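Side-chain contacts in phosphate ABC transporter, phosphate-binding protein (Clostridium perfringens, PDB 4Q8R), which probably captures inorganic phosphate with high affinity and delivers it to the membrane components of an ABC-type phosphate transporter: residues R60-E65 / L71-I76; N47-V52 / G64-A69; S11-P16 / S129-A134; E19-A24 / I225-S230. All coordinates share one frame; numbering follows the deposited sequence. Where two conformers were deposited one is given.

In the fold
Phosphate sits at the centre of the fold, and the four contacts show how packing chemistry changes with distance from it. Interaction 3 is buried and almost wholly polar, hydroxyl and N-H donors closing on the anion from the turn before helix 15-28 and the start of helix 130-139. Interaction 4 is buried but lies farther out, where helix 15-28 meets helix 219-229 by side-chain packing without hydrogen bonds between the two segments, a glutamate against a phenylalanine and an isoleucine. Interactions 1 and 2 are partly buried and share helix 64-68: the first joins a zinc-bound carboxylate pair to a leucine contact, the second is methionine packing. Salt bridges Arg60-Glu66 and Glu73-Lys67 tie these two together.

Interaction 1: R60-E65 / L71-I76; sequences RDLKGE and LKEVEI. With ZN (zinc ion), chain F.
Leu62 and Glu73 approach from opposite directions, and the tight part of the contact is where they meet: in the conformer described here (Glu73 was modelled in two), CD1 of Leu62 lies 3.5 Å from CG of Glu73. The same methyl, Leu62 CD1, also stands 3.9 Å from Leu71 CB. Ile45 of helix 41-50 touches both leucines. Toward the outside the chemistry changes from carbon to metal. Asp61 is exposed, with CG anti to the backbone N (chi1 -159°), a torsion that brings its carboxylate across to Glu73, and a zinc ion joins the two acids. Asp61 OD1 binds zinc at 2.0 Å and Glu73 OE2 at 2.2 Å, while a water modelled doubtfully close to the metal would be a further ligand. The carboxylate planes are turned 40° apart, and Asp61 OD1 and Glu73 OE2 come within 3.1 Å without a hydrogen bond. Glu73 OE1 forms a salt bridge with Lys67. In the loop itself, Arg60 NH1 donates to Asp61 O at 3.0 Å, its partner nearly in the guanidinium plane. Two acid oxygens this close would be expected to repel, so the zinc cation, with help from Lys67, probably pays for their proximity.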
# COMPACT_ATOMS: atom_id res chain seq x y z
N ARG A 60 3.92 -5.58 1.88
CA ARG A 60 4.57 -5.77 3.18
C ARG A 60 5.64 -6.83 2.98
O ARG A 60 5.62 -7.54 1.96
CB ARG A 60 3.58 -6.27 4.26
CG ARG A 60 2.85 -7.54 3.89
CD ARG A 60 2.35 -8.20 5.14
NE ARG A 60 1.43 -9.29 4.90
CZ ARG A 60 1.78 -10.55 4.71
NH1 ARG A 60 3.08 -10.88 4.70
NH2 ARG A 60 0.83 -11.47 4.60
N ASP A 61 6.55 -6.96 3.93
CA ASP A 61 7.48 -8.06 3.85
C ASP A 61 6.73 -9.39 4.07
O ASP A 61 5.66 -9.43 4.66
CB ASP A 61 8.54 -7.93 4.89
CG ASP A 61 9.75 -8.71 4.53
OD1 ASP A 61 9.78 -9.43 3.50
OD2 ASP A 61 10.68 -8.62 5.29
N LEU A 62 7.33 -10.48 3.63
CA LEU A 62 6.77 -11.82 3.90
C LEU A 62 6.91 -12.16 5.36
O LEU A 62 7.84 -11.71 6.03
CB LEU A 62 7.54 -12.89 3.13
CG LEU A 62 7.45 -12.87 1.62
CD1 LEU A 62 8.09 -14.12 1.03
CD2 LEU A 62 5.98 -12.78 1.24
N LYS A 63 5.98 -12.96 5.84
CA LYS A 63 6.13 -13.59 7.15
C LYS A 63 7.05 -14.80 6.99
O LYS A 63 7.17 -15.37 5.91
CB LYS A 63 4.78 -13.99 7.67
CG LYS A 63 3.79 -12.81 7.83
CD LYS A 63 2.38 -13.33 8.06
CE LYS A 63 1.28 -12.28 8.08
NZ LYS A 63 0.74 -12.14 9.43
N GLY A 64 7.69 -15.19 8.08
CA GLY A 64 8.63 -16.31 8.07
C GLY A 64 7.98 -17.57 7.48
O GLY A 64 8.59 -18.35 6.74
N GLU A 65 6.72 -17.79 7.78
CA GLU A 65 6.06 -18.97 7.20
C GLU A 65 5.73 -18.98 5.71
O GLU A 65 5.56 -20.05 5.07
CB GLU A 65 4.73 -19.02 7.76
CG GLU A 65 4.64 -19.61 9.03
CD GLU A 65 3.20 -19.63 9.38
OE1 GLU A 65 2.71 -20.79 9.61
OE2 GLU A 65 2.62 -18.48 9.38
N LEU A 71 9.22 -19.21 -1.07
CA LEU A 71 9.04 -18.00 -1.89
C LEU A 71 10.28 -17.16 -1.97
O LEU A 71 10.89 -16.88 -0.96
CB LEU A 71 7.87 -17.14 -1.40
CG LEU A 71 6.43 -17.64 -1.52
CD1 LEU A 71 5.51 -16.63 -0.80
CD2 LEU A 71 6.00 -17.86 -2.97
N LYS A 72 10.71 -16.83 -3.20
CA LYS A 72 11.74 -15.84 -3.44
C LYS A 72 11.06 -14.47 -3.44
O LYS A 72 9.89 -14.35 -3.79
CB LYS A 72 12.37 -16.11 -4.80
CG LYS A 72 13.08 -17.47 -4.90
CD LYS A 72 14.10 -17.69 -3.76
CE LYS A 72 15.00 -18.93 -3.96
NZ LYS A 72 15.99 -18.78 -5.08
N GLU A 73 11.80 -13.45 -3.03
CA GLU A 73 11.28 -12.10 -3.09
C GLU A 73 12.12 -11.19 -3.91
O GLU A 73 13.36 -11.26 -3.94
CB GLU A 73 11.20 -11.53 -1.69
CG GLU A 73 10.74 -12.55 -0.71
CD GLU A 73 10.99 -12.06 0.67
OE1 GLU A 73 11.64 -12.78 1.44
OE2 GLU A 73 10.62 -10.90 0.94
N VAL A 74 11.43 -10.32 -4.63
CA VAL A 74 12.12 -9.28 -5.42
C VAL A 74 11.47 -7.94 -5.04
O VAL A 74 10.28 -7.73 -5.31
CB VAL A 74 11.98 -9.52 -6.94
CG1 VAL A 74 12.53 -8.38 -7.73
CG2 VAL A 74 12.66 -10.79 -7.33
N GLU A 75 12.26 -7.05 -4.47
CA GLU A 75 11.80 -5.73 -4.20
C GLU A 75 11.71 -4.97 -5.55
O GLU A 75 12.73 -4.82 -6.26
CB GLU A 75 12.72 -5.07 -3.18
CG GLU A 75 12.28 -3.75 -2.65
CD GLU A 75 13.23 -3.18 -1.55
OE1 GLU A 75 13.79 -3.96 -0.73
OE2 GLU A 75 13.42 -1.94 -1.50
N ILE A 76 10.53 -4.45 -5.89
CA ILE A 76 10.33 -3.67 -7.13
C ILE A 76 10.17 -2.15 -6.98
O ILE A 76 10.34 -1.40 -7.95
CB ILE A 76 9.18 -4.18 -7.99
CG1 ILE A 76 7.85 -4.12 -7.23
CG2 ILE A 76 9.41 -5.60 -8.46
CD1 ILE A 76 6.62 -4.48 -8.09
ZN ZN F . 11.42 -10.47 2.93
O HOH W 1 12.02 -8.87 2.55

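Interaction 2: N47-V52 / G64-A69; sequences NAMEGV and GEEKQA
Met49 reaches from the last turn of helix 41-50 to the short helix 64-68, and its side chain carries the whole contact. At the root, CB lies 4.1 Å from the CB of Ala69. The next atom, CG, is closer, 3.7 Å from that same Ala69 methyl. SD then passes over the start of the Glu66 side chain, 3.9 Å from Glu66 CG, and the two side chains cross at about a right angle. Beyond sulfur the chain bends (chi3 69°), which turns the terminal methyl back toward Ala69: CE stands 3.7 Å from Ala69 CB and 4.1 Å from the backbone O of Glu65. The alanine methyl is thus touched by both CG and CE, held in the crook of the bent methionine.

Glu66 offers Met49 its aliphatic part alone. Its carboxylate serves another purpose, OE2 accepting from the backbone N of Lys63 at the N-cap and forming a salt bridge with Arg60. On the inner side, Leu71 of strand 71-86 packs against Met49 as well. The C-terminal end of helix 41-50 is closed by a Schellman motif: Gly51 takes positive phi (81°), and Val52 N returns to Asn47 O at 2.8 Å. Met49 O, near this terminus, accepts from Lys213.

In the sequence helix 41-50 connects strands 34-38 and 55-58, both paired parallel with strand 6-10, so Met49 joins the connecting helix of a beta-alpha-beta crossover to a small surface helix, within the alpha/beta architecture of the periplasmic-binding-protein superfamily.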
# COMPACT_ATOMS: atom_id res chain seq x y z
N ASN A 47 -1.75 -17.15 -2.85
CA ASN A 47 -1.87 -17.67 -4.20
C ASN A 47 -0.51 -18.08 -4.80
O ASN A 47 -0.38 -19.12 -5.49
CB ASN A 47 -2.54 -16.68 -5.13
CG ASN A 47 -4.04 -16.64 -4.96
OD1 ASN A 47 -4.65 -17.57 -4.40
ND2 ASN A 47 -4.66 -15.58 -5.50
N ALA A 48 0.53 -17.31 -4.51
CA ALA A 48 1.88 -17.70 -4.92
C ALA A 48 2.38 -18.95 -4.19
O ALA A 48 2.98 -19.81 -4.82
CB ALA A 48 2.86 -16.53 -4.77
N MET A 49 2.12 -19.08 -2.89
CA MET A 49 2.52 -20.25 -2.12
C MET A 49 1.81 -21.49 -2.68
O MET A 49 2.36 -22.58 -2.70
CB MET A 49 2.09 -20.12 -0.65
CG MET A 49 2.86 -19.07 0.15
SD MET A 49 2.02 -18.65 1.68
CE MET A 49 2.26 -20.21 2.58
N GLU A 50 0.58 -21.35 -3.15
CA GLU A 50 -0.22 -22.49 -3.57
C GLU A 50 -0.13 -22.77 -5.03
O GLU A 50 -0.65 -23.78 -5.48
CB GLU A 50 -1.71 -22.31 -3.13
CG GLU A 50 -1.87 -22.25 -1.62
CD GLU A 50 -3.31 -22.26 -1.10
OE1 GLU A 50 -4.26 -21.80 -1.80
OE2 GLU A 50 -3.52 -22.73 0.04
N GLY A 51 0.57 -21.94 -5.80
CA GLY A 51 0.67 -22.20 -7.24
C GLY A 51 -0.52 -21.71 -8.04
O GLY A 51 -0.64 -21.99 -9.24
N VAL A 52 -1.39 -20.92 -7.40
CA VAL A 52 -2.55 -20.36 -8.07
C VAL A 52 -2.15 -19.17 -8.92
O VAL A 52 -2.69 -18.97 -10.00
CB VAL A 52 -3.59 -19.92 -7.04
CG1 VAL A 52 -4.68 -19.11 -7.70
CG2 VAL A 52 -4.14 -21.18 -6.37
N GLY A 64 7.69 -15.19 8.08
CA GLY A 64 8.63 -16.31 8.07
C GLY A 64 7.98 -17.57 7.48
O GLY A 64 8.59 -18.35 6.74
N GLU A 65 6.72 -17.79 7.78
CA GLU A 65 6.06 -18.97 7.20
C GLU A 65 5.73 -18.98 5.71
O GLU A 65 5.56 -20.05 5.07
CB GLU A 65 4.73 -19.02 7.76
CG GLU A 65 4.64 -19.61 9.03
CD GLU A 65 3.20 -19.63 9.38
OE1 GLU A 65 2.71 -20.79 9.61
OE2 GLU A 65 2.62 -18.48 9.38
N GLU A 66 5.54 -17.79 5.20
CA GLU A 66 5.28 -17.58 3.79
C GLU A 66 6.59 -17.83 3.08
O GLU A 66 6.64 -18.41 2.01
CB GLU A 66 4.74 -16.14 3.51
CG GLU A 66 3.38 -15.88 4.13
CD GLU A 66 2.92 -14.42 4.15
OE1 GLU A 66 1.70 -14.19 4.13
OE2 GLU A 66 3.78 -13.49 4.18
N LYS A 67 7.67 -17.38 3.71
CA LYS A 67 9.00 -17.61 3.20
C LYS A 67 9.33 -19.08 3.11
O LYS A 67 9.91 -19.50 2.09
CB LYS A 67 10.01 -16.84 4.07
CG LYS A 67 11.42 -16.78 3.52
CD LYS A 67 11.52 -15.82 2.34
CE LYS A 67 12.73 -16.17 1.50
NZ LYS A 67 12.87 -15.24 0.35
N GLN A 68 8.96 -19.83 4.16
CA GLN A 68 9.12 -21.27 4.31
C GLN A 68 8.40 -22.08 3.24
O GLN A 68 8.77 -23.20 2.97
CB GLN A 68 8.60 -21.72 5.72
CG GLN A 68 9.66 -21.77 6.79
CD GLN A 68 10.74 -22.81 6.46
OE1 GLN A 68 11.77 -22.48 5.84
NE2 GLN A 68 10.50 -24.06 6.83
N ALA A 69 7.38 -21.53 2.62
CA ALA A 69 6.74 -22.21 1.52
C ALA A 69 7.61 -22.20 0.27
O ALA A 69 7.16 -22.70 -0.76
CB ALA A 69 5.40 -21.59 1.20

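Interaction 3: S11-P16 / S129-A134; sequences STSVGP and SGTRDA. With PO4 (phosphate ion), chain B.
Ser13 and Thr131 adopt matching first torsions, each hydroxyl anti to the carbonyl carbon (chi1 -58° and -45°), and this turns Ser13 OG and Thr131 OG1 to within 2.8 Å of each other beside one phosphate ion. The anion is the real go-between of the two segments. Its O4 is gripped from the 11-16 side by three donors, the hydroxyls of Ser11 and Ser13 and the backbone N of Ser13; Ser11 OG reaches O4 at 2.6 Å. Thr12 holds O2 twice, through N at 2.8 Å and OG1 at 2.6 Å. From the 129-134 side, O3 takes three bonds, from Ser129 OG, Thr131 N and Thr131 OG1, the last at 2.6 Å, while Gly130 N gives a nearly straight bond to O1 at 2.8 Å. Ser129 does double duty: its OG donates to phosphate and, as N-cap of helix 130-139, accepts from Arg132 N at 3.0 Å. Ser41, Ser59 and Arg125 complete the site, and Arg206 donates to Thr131 OG1. With so many hydroxyl and backbone donors, plus one arginine and the start of a helix, the pocket probably compensates the anion's charge mainly by directed hydrogen bonds, as in other phosphate-binding proteins.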
# COMPACT_ATOMS: atom_id res chain seq x y z
N SER A 11 -1.59 -7.41 -3.76
CA SER A 11 -1.72 -6.07 -3.23
C SER A 11 -2.53 -5.10 -4.10
O SER A 11 -2.19 -4.91 -5.30
CB SER A 11 -0.31 -5.52 -3.04
OG SER A 11 -0.25 -4.14 -2.78
N THR A 12 -3.47 -4.40 -3.49
CA THR A 12 -4.14 -3.31 -4.14
C THR A 12 -3.21 -2.10 -4.28
O THR A 12 -3.39 -1.30 -5.21
CB THR A 12 -5.47 -2.91 -3.45
OG1 THR A 12 -5.24 -2.34 -2.17
CG2 THR A 12 -6.39 -4.11 -3.35
N SER A 13 -2.26 -1.93 -3.37
CA SER A 13 -1.34 -0.79 -3.42
C SER A 13 -0.46 -0.91 -4.68
O SER A 13 -0.17 0.10 -5.32
CB SER A 13 -0.43 -0.76 -2.21
OG SER A 13 -1.15 -0.71 -0.98
N VAL A 14 -0.10 -2.15 -5.01
CA VAL A 14 0.78 -2.41 -6.17
C VAL A 14 0.02 -2.40 -7.46
O VAL A 14 0.65 -2.25 -8.52
CB VAL A 14 1.56 -3.78 -5.99
CG1 VAL A 14 2.60 -4.03 -7.10
CG2 VAL A 14 2.32 -3.77 -4.69
N GLY A 15 -1.30 -2.52 -7.45
CA GLY A 15 -2.09 -2.66 -8.67
C GLY A 15 -1.84 -1.56 -9.73
O GLY A 15 -1.60 -1.90 -10.90
N PRO A 16 -1.85 -0.25 -9.34
CA PRO A 16 -1.71 0.78 -10.38
C PRO A 16 -0.35 0.63 -11.08
O PRO A 16 -0.30 0.64 -12.33
CB PRO A 16 -1.78 2.08 -9.58
CG PRO A 16 -2.84 1.72 -8.51
CD PRO A 16 -2.40 0.33 -8.10
N SER A 129 -4.67 -7.03 4.42
CA SER A 129 -4.04 -5.92 3.69
C SER A 129 -2.57 -5.77 4.15
O SER A 129 -2.27 -5.65 5.36
CB SER A 129 -4.81 -4.61 3.97
OG SER A 129 -4.09 -3.45 3.69
N GLY A 130 -1.65 -5.63 3.19
CA GLY A 130 -0.30 -5.35 3.52
C GLY A 130 -0.11 -3.92 4.09
O GLY A 130 0.72 -3.69 5.00
N THR A 131 -0.90 -2.97 3.57
CA THR A 131 -0.88 -1.59 4.07
C THR A 131 -1.29 -1.56 5.54
O THR A 131 -0.65 -0.92 6.36
CB THR A 131 -1.75 -0.69 3.21
OG1 THR A 131 -1.49 -0.98 1.82
CG2 THR A 131 -1.57 0.80 3.57
N ARG A 132 -2.35 -2.32 5.87
CA ARG A 132 -2.79 -2.38 7.28
C ARG A 132 -1.66 -2.93 8.18
O ARG A 132 -1.35 -2.40 9.24
CB ARG A 132 -4.03 -3.22 7.41
CG ARG A 132 -4.49 -3.44 8.86
CD ARG A 132 -5.90 -3.92 8.90
NE ARG A 132 -6.26 -4.30 10.29
CZ ARG A 132 -7.43 -4.78 10.67
NH1 ARG A 132 -8.40 -4.96 9.80
NH2 ARG A 132 -7.60 -5.19 11.92
N ASP A 133 -1.02 -4.03 7.74
CA ASP A 133 0.05 -4.62 8.50
C ASP A 133 1.20 -3.64 8.78
O ASP A 133 1.67 -3.47 9.91
CB ASP A 133 0.54 -5.86 7.78
CG ASP A 133 1.71 -6.51 8.49
OD1 ASP A 133 2.90 -6.17 8.27
OD2 ASP A 133 1.43 -7.40 9.27
N ALA A 134 1.69 -3.01 7.70
CA ALA A 134 2.78 -2.07 7.84
C ALA A 134 2.41 -0.84 8.63
O ALA A 134 3.16 -0.40 9.49
CB ALA A 134 3.24 -1.61 6.45
P PO4 B . -2.71 -4.02 0.09
O1 PO4 B . -2.19 -5.41 0.49
O2 PO4 B . -3.95 -4.12 -0.77
O3 PO4 B . -2.86 -3.15 1.33
O4 PO4 B . -1.57 -3.34 -0.74

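Interaction 4: E19-A24 / I225-S230; sequences EAEAEA and IDFILS
Glu21, Ala24, Phe227 and Ile228 form the crossing of two helices in this alpha/beta binding-protein fold, helix 15-28 over helix 219-229. The short segments pass at 105° with their axes 10.3 Å apart. In the first shell, the carboxylate of Glu21 touches two hydrophobic residues, one with each oxygen: OE1 stands 3.4 Å from Phe227 CE2, and OE2 is 3.8 Å from Ile228 CG2. The plane of the acid is nearly perpendicular to that of the ring, 83° apart. Lower on the chain, Glu21 CG packs 3.8 Å from Ile228 CG1. One turn along, Ala24 CB meets the far end of the ring, 3.8 Å from Phe227 CZ.

What places these groups comes next. The Glu21 chain folds at its second torsion, which brings the carboxylate against Phe227 and Ile228, and a first torsion of 173° carries the Phe227 ring away from its own backbone N and out to Ala24. Ile236 of helix 231-239 touches both Glu21 and Ala24, while Ile228 reaches on to Ile76 of strand 71-86. Ser230 is the N-cap of helix 231-239, its OG accepting from Gly233 N. The carbonyl O of Phe227 receives two bonds from that serine, Ser230 N at 3.1 Å and Ser230 OG at 2.6 Å.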
# COMPACT_ATOMS: atom_id res chain seq x y z
N GLU A 19 -0.16 -2.54 -13.36
CA GLU A 19 -0.91 -2.36 -14.62
C GLU A 19 -0.06 -1.49 -15.61
O GLU A 19 0.04 -1.79 -16.81
CB GLU A 19 -2.25 -1.64 -14.41
CG GLU A 19 -3.28 -2.41 -13.55
CD GLU A 19 -4.56 -1.61 -13.30
OE1 GLU A 19 -4.72 -0.46 -13.83
OE2 GLU A 19 -5.42 -2.15 -12.60
N ALA A 20 0.56 -0.44 -15.09
CA ALA A 20 1.39 0.44 -15.95
C ALA A 20 2.57 -0.33 -16.49
O ALA A 20 2.96 -0.19 -17.69
CB ALA A 20 1.85 1.64 -15.13
N GLU A 21 3.18 -1.14 -15.65
CA GLU A 21 4.28 -2.00 -16.06
C GLU A 21 3.87 -2.96 -17.15
O GLU A 21 4.60 -3.13 -18.17
CB GLU A 21 4.92 -2.76 -14.89
CG GLU A 21 5.52 -1.92 -13.75
CD GLU A 21 6.86 -1.24 -14.08
OE1 GLU A 21 7.38 -1.40 -15.22
OE2 GLU A 21 7.36 -0.52 -13.18
N ALA A 22 2.70 -3.57 -16.99
CA ALA A 22 2.22 -4.52 -17.95
C ALA A 22 1.99 -3.87 -19.29
O ALA A 22 2.29 -4.44 -20.33
CB ALA A 22 0.94 -5.25 -17.42
N GLU A 23 1.43 -2.68 -19.30
CA GLU A 23 1.09 -2.10 -20.60
C GLU A 23 2.37 -1.74 -21.32
O GLU A 23 2.46 -1.84 -22.56
CB GLU A 23 0.19 -0.87 -20.45
CG GLU A 23 -1.21 -1.16 -19.85
CD GLU A 23 -1.94 -2.43 -20.36
OE1 GLU A 23 -2.74 -3.11 -19.62
OE2 GLU A 23 -1.78 -2.77 -21.51
N ALA A 24 3.35 -1.28 -20.58
CA ALA A 24 4.62 -0.88 -21.23
C ALA A 24 5.35 -2.13 -21.73
O ALA A 24 5.96 -2.11 -22.82
CB ALA A 24 5.47 -0.07 -20.30
N ILE A 225 9.58 -9.40 -14.62
CA ILE A 225 10.19 -8.86 -13.41
C ILE A 225 11.47 -8.07 -13.80
O ILE A 225 11.76 -7.01 -13.25
CB ILE A 225 10.53 -9.98 -12.48
CG1 ILE A 225 9.21 -10.59 -11.91
CG2 ILE A 225 11.45 -9.49 -11.38
CD1 ILE A 225 9.40 -11.79 -11.02
N ASP A 226 12.26 -8.63 -14.71
CA ASP A 226 13.48 -7.94 -15.17
C ASP A 226 13.12 -6.60 -15.82
O ASP A 226 13.85 -5.60 -15.65
CB ASP A 226 14.29 -8.86 -16.11
CG ASP A 226 15.04 -10.00 -15.35
OD1 ASP A 226 15.21 -9.95 -14.10
OD2 ASP A 226 15.43 -10.98 -16.03
N PHE A 227 12.00 -6.56 -16.53
CA PHE A 227 11.57 -5.30 -17.12
C PHE A 227 11.22 -4.27 -16.05
O PHE A 227 11.53 -3.12 -16.15
CB PHE A 227 10.39 -5.49 -18.01
CG PHE A 227 9.82 -4.21 -18.49
CD1 PHE A 227 10.44 -3.53 -19.52
CD2 PHE A 227 8.67 -3.66 -17.90
CE1 PHE A 227 9.90 -2.34 -19.98
CE2 PHE A 227 8.15 -2.46 -18.34
CZ PHE A 227 8.75 -1.79 -19.38
N ILE A 228 10.51 -4.71 -15.01
CA ILE A 228 10.13 -3.80 -13.92
C ILE A 228 11.36 -3.22 -13.23
O ILE A 228 11.39 -2.05 -12.81
CB ILE A 228 9.24 -4.51 -12.89
CG1 ILE A 228 7.91 -4.91 -13.51
CG2 ILE A 228 9.02 -3.61 -11.65
CD1 ILE A 228 7.11 -5.83 -12.54
N LEU A 229 12.43 -4.01 -13.17
CA LEU A 229 13.66 -3.59 -12.52
C LEU A 229 14.59 -2.78 -13.42
O LEU A 229 15.59 -2.20 -12.94
CB LEU A 229 14.46 -4.76 -11.99
CG LEU A 229 13.78 -5.57 -10.89
CD1 LEU A 229 14.58 -6.81 -10.58
CD2 LEU A 229 13.55 -4.70 -9.66
N SER A 230 14.25 -2.75 -14.70
CA SER A 230 15.00 -2.01 -15.70
C SER A 230 14.84 -0.53 -15.52
O SER A 230 13.98 -0.04 -14.69
CB SER A 230 14.60 -2.43 -17.12
OG SER A 230 13.35 -1.89 -17.53